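Local atomic coordinates of uncharacterized protein (Bacteroides ovatus, PDB entry 4E6F), a protein that is of unknown function but contains a DUF4468 domain with a TBP-like fold, in which helices pack on a curved antiparallel sheet. Residues Gln38-Met49 with Ile63-Ala74. Sequence-based numbering, arbitrary orientation. Where two conformers were deposited one is given.
Sequences QAQIYDTMTKWM and IVFSDEAKGTIA. With EDO (1,2-ethanediol), chain F.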
# COMPACT_ATOMS: atom_id res chain seq x y z
N GLN A 38 9.25 -11.61 -18.86
CA GLN A 38 8.27 -10.55 -18.62
C GLN A 38 6.83 -11.12 -18.62
O GLN A 38 6.02 -10.76 -17.74
CB GLN A 38 8.43 -9.44 -19.67
CG GLN A 38 7.42 -8.31 -19.46
CD GLN A 38 7.70 -7.12 -20.33
OE1 GLN A 38 8.82 -6.59 -20.39
NE2 GLN A 38 6.64 -6.65 -20.99
N ALA A 39 6.51 -12.00 -19.60
CA ALA A 39 5.17 -12.59 -19.73
C ALA A 39 4.80 -13.43 -18.50
O ALA A 39 3.68 -13.30 -18.01
CB ALA A 39 5.09 -13.45 -20.99
N GLN A 40 5.74 -14.20 -17.94
CA GLN A 40 5.45 -15.00 -16.74
C GLN A 40 5.14 -14.10 -15.51
O GLN A 40 4.25 -14.39 -14.71
CB GLN A 40 6.66 -15.90 -16.41
CG GLN A 40 6.98 -16.89 -17.54
CD GLN A 40 8.18 -17.73 -17.14
OE1 GLN A 40 9.32 -17.29 -17.26
NE2 GLN A 40 7.96 -18.93 -16.64
N ILE A 41 5.89 -13.01 -15.38
CA ILE A 41 5.71 -12.07 -14.25
C ILE A 41 4.36 -11.36 -14.40
O ILE A 41 3.59 -11.25 -13.42
CB ILE A 41 6.89 -11.08 -14.20
CG1 ILE A 41 8.21 -11.84 -13.88
CG2 ILE A 41 6.64 -9.96 -13.14
CD1 ILE A 41 9.47 -10.99 -14.08
N TYR A 42 4.07 -10.90 -15.64
CA TYR A 42 2.82 -10.21 -15.95
C TYR A 42 1.62 -11.13 -15.62
O TYR A 42 0.65 -10.66 -15.02
CB TYR A 42 2.84 -9.78 -17.43
CG TYR A 42 1.52 -9.20 -17.90
CD1 TYR A 42 1.24 -7.84 -17.75
CD2 TYR A 42 0.58 -10.00 -18.55
CE1 TYR A 42 0.03 -7.31 -18.19
CE2 TYR A 42 -0.63 -9.47 -18.99
CZ TYR A 42 -0.90 -8.13 -18.80
OH TYR A 42 -2.09 -7.62 -19.27
N ASP A 43 1.68 -12.43 -16.01
CA ASP A 43 0.58 -13.34 -15.73
C ASP A 43 0.44 -13.61 -14.24
O ASP A 43 -0.68 -13.74 -13.75
CB ASP A 43 0.72 -14.65 -16.51
CG ASP A 43 0.63 -14.48 -18.02
OD1 ASP A 43 0.01 -13.49 -18.47
OD2 ASP A 43 1.15 -15.34 -18.74
N THR A 44 1.56 -13.70 -13.50
CA THR A 44 1.49 -13.92 -12.05
C THR A 44 0.85 -12.72 -11.36
O THR A 44 0.05 -12.87 -10.43
CB THR A 44 2.90 -14.17 -11.48
OG1 THR A 44 3.46 -15.31 -12.14
CG2 THR A 44 2.90 -14.40 -9.97
N MSE A 45 1.24 -11.52 -11.82
CA MSE A 45 0.77 -10.26 -11.22
C MSE A 45 -0.70 -9.95 -11.58
O MSE A 45 -1.42 -9.41 -10.72
CB MSE A 45 1.71 -9.13 -11.59
CG MSE A 45 3.04 -9.23 -10.83
SE MSE A 45 2.76 -8.88 -8.88
CE MSE A 45 2.60 -10.74 -8.20
N THR A 46 -1.17 -10.32 -12.80
CA THR A 46 -2.59 -10.08 -13.11
C THR A 46 -3.44 -10.98 -12.21
O THR A 46 -4.44 -10.49 -11.65
CB THR A 46 -2.92 -10.24 -14.59
OG1 THR A 46 -2.48 -11.52 -15.04
CG2 THR A 46 -2.35 -9.14 -15.46
N LYS A 47 -3.06 -12.27 -12.06
CA LYS A 47 -3.81 -13.19 -11.20
C LYS A 47 -3.76 -12.70 -9.75
O LYS A 47 -4.79 -12.68 -9.07
CB LYS A 47 -3.27 -14.62 -11.31
CG LYS A 47 -3.68 -15.33 -12.60
N TRP A 48 -2.58 -12.28 -9.28
CA TRP A 48 -2.48 -11.80 -7.90
C TRP A 48 -3.36 -10.57 -7.69
O TRP A 48 -4.14 -10.52 -6.72
CB TRP A 48 -1.02 -11.46 -7.52
CG TRP A 48 -0.95 -10.69 -6.23
CD1 TRP A 48 -1.13 -11.19 -4.98
CD2 TRP A 48 -0.87 -9.26 -6.09
NE1 TRP A 48 -1.16 -10.17 -4.06
CE2 TRP A 48 -1.00 -8.97 -4.71
CE3 TRP A 48 -0.67 -8.20 -6.99
CZ2 TRP A 48 -0.95 -7.67 -4.21
CZ3 TRP A 48 -0.63 -6.90 -6.50
CH2 TRP A 48 -0.80 -6.64 -5.13
N MSE A 49 -3.23 -9.56 -8.56
CA MSE A 49 -4.00 -8.35 -8.34
C MSE A 49 -5.50 -8.60 -8.44
O MSE A 49 -6.26 -8.04 -7.67
CB MSE A 49 -3.58 -7.21 -9.28
CG MSE A 49 -4.09 -5.88 -8.73
SE MSE A 49 -3.92 -4.41 -9.97
CE MSE A 49 -1.99 -4.36 -10.05
N ILE A 63 -9.24 -4.45 -11.26
CA ILE A 63 -8.19 -4.08 -12.21
C ILE A 63 -8.84 -3.14 -13.21
O ILE A 63 -9.92 -3.46 -13.72
CB ILE A 63 -7.60 -5.31 -12.91
CG1 ILE A 63 -6.95 -6.25 -11.87
CG2 ILE A 63 -6.57 -4.87 -13.98
CD1 ILE A 63 -6.32 -7.50 -12.47
N VAL A 64 -8.18 -2.00 -13.54
CA VAL A 64 -8.78 -1.07 -14.51
C VAL A 64 -7.93 -0.87 -15.77
O VAL A 64 -8.42 -0.30 -16.76
CB VAL A 64 -9.06 0.32 -13.86
CG1 VAL A 64 -10.09 0.20 -12.73
CG2 VAL A 64 -7.77 0.96 -13.32
N PHE A 65 -6.67 -1.35 -15.74
CA PHE A 65 -5.77 -1.17 -16.88
C PHE A 65 -4.80 -2.33 -16.95
O PHE A 65 -4.23 -2.73 -15.92
CB PHE A 65 -4.94 0.15 -16.68
CG PHE A 65 -3.91 0.44 -17.75
CD1 PHE A 65 -2.67 -0.20 -17.75
CD2 PHE A 65 -4.17 1.37 -18.76
CE1 PHE A 65 -1.73 0.05 -18.76
CE2 PHE A 65 -3.22 1.64 -19.75
CZ PHE A 65 -2.01 0.97 -19.75
N SER A 66 -4.54 -2.80 -18.17
CA SER A 66 -3.46 -3.74 -18.37
C SER A 66 -2.96 -3.64 -19.80
O SER A 66 -3.76 -3.56 -20.75
CB SER A 66 -3.86 -5.17 -17.99
OG SER A 66 -4.89 -5.67 -18.83
N ASP A 67 -1.64 -3.54 -19.96
CA ASP A 67 -1.01 -3.52 -21.28
C ASP A 67 -0.00 -4.67 -21.29
O ASP A 67 1.06 -4.59 -20.64
CB ASP A 67 -0.35 -2.18 -21.60
CG ASP A 67 0.29 -2.17 -23.00
OD1 ASP A 67 0.89 -3.19 -23.39
OD2 ASP A 67 0.24 -1.13 -23.65
N GLU A 68 -0.38 -5.78 -21.94
CA GLU A 68 0.44 -7.00 -21.94
C GLU A 68 1.84 -6.77 -22.53
O GLU A 68 2.82 -7.24 -21.94
CB GLU A 68 -0.31 -8.12 -22.70
CG GLU A 68 0.34 -9.49 -22.56
CD GLU A 68 -0.48 -10.67 -23.06
OE1 GLU A 68 -1.67 -10.47 -23.40
OE2 GLU A 68 0.06 -11.79 -23.09
N ALA A 69 1.95 -6.06 -23.66
CA ALA A 69 3.28 -5.86 -24.28
C ALA A 69 4.20 -5.04 -23.36
O ALA A 69 5.37 -5.41 -23.19
CB ALA A 69 3.14 -5.18 -25.64
N LYS A 70 3.66 -3.99 -22.73
CA LYS A 70 4.43 -3.12 -21.82
C LYS A 70 4.54 -3.65 -20.41
O LYS A 70 5.24 -3.05 -19.60
CB LYS A 70 3.84 -1.73 -21.76
CG LYS A 70 4.00 -0.95 -23.03
CD LYS A 70 3.49 0.44 -22.82
CE LYS A 70 3.53 1.23 -24.10
NZ LYS A 70 2.92 2.58 -23.90
N GLY A 71 3.86 -4.76 -20.13
CA GLY A 71 3.85 -5.43 -18.83
C GLY A 71 3.36 -4.54 -17.70
O GLY A 71 3.82 -4.70 -16.57
N THR A 72 2.42 -3.60 -17.99
CA THR A 72 1.88 -2.70 -16.97
C THR A 72 0.46 -3.09 -16.59
O THR A 72 -0.34 -3.48 -17.45
CB THR A 72 1.94 -1.21 -17.39
OG1 THR A 72 1.43 -1.03 -18.71
CG2 THR A 72 3.35 -0.62 -17.26
N ILE A 73 0.17 -3.00 -15.29
CA ILE A 73 -1.15 -3.35 -14.75
C ILE A 73 -1.51 -2.31 -13.72
O ILE A 73 -0.65 -1.97 -12.89
CB ILE A 73 -1.13 -4.75 -14.09
CG1 ILE A 73 -0.43 -5.81 -14.96
CG2 ILE A 73 -2.55 -5.21 -13.68
CD1 ILE A 73 0.13 -6.96 -14.10
N ALA A 74 -2.75 -1.84 -13.72
CA ALA A 74 -3.16 -0.96 -12.64
C ALA A 74 -4.54 -1.33 -12.16
O ALA A 74 -5.42 -1.66 -12.97
CB ALA A 74 -3.13 0.50 -13.06
C1 EDO F . 11.31 -19.61 -15.21
O1 EDO F . 10.16 -20.42 -15.22
C2 EDO F . 12.48 -20.29 -14.44
O2 EDO F . 12.80 -21.54 -15.02
O HOH W 1 4.13 -8.94 -20.51
O HOH W 2 1.73 -12.48 -21.07
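E68 lies over one face of the Y42 ring: its CA makes a CH-pi contact 4.0 Å from the ring centroid. In the conformer given, T46 CG2 lies near the rim of the opposite face. The E68 chain runs on across the ring, its carboxylate nearly parallel to it (7°), while T72 O lies in plane at the ring edge. With CG anti to the backbone N (chi1 173°), Y42 reaches from the helix to the hairpin, where CE1 meets I73 CG1 at 3.6 Å and OH lies against S66 CB. Replacing Y42 by alanine would remove the ring, and a gap is likely to open between E68, G71 and I73. I73 CD1 packs on M45 CB; farther along, the selenium of M49 (selenomethionine) packs 4.0 Å from I63 CG1, and its CE meets I73 CG2. At the turn, Q38 NE2 gives A69 O a weak bond (2.8 Å, 122°). The turn is braced by an Asx motif, K70 N to D67 OD1, and by a G1 bulge at G71, whose positive phi suits glycine. Helix 38-49 runs nearly parallel to strand 72-74 and antiparallel to strand 63-67, helix-on-antiparallel-sheet packing consistent with the TBP-like fold of DUF4468.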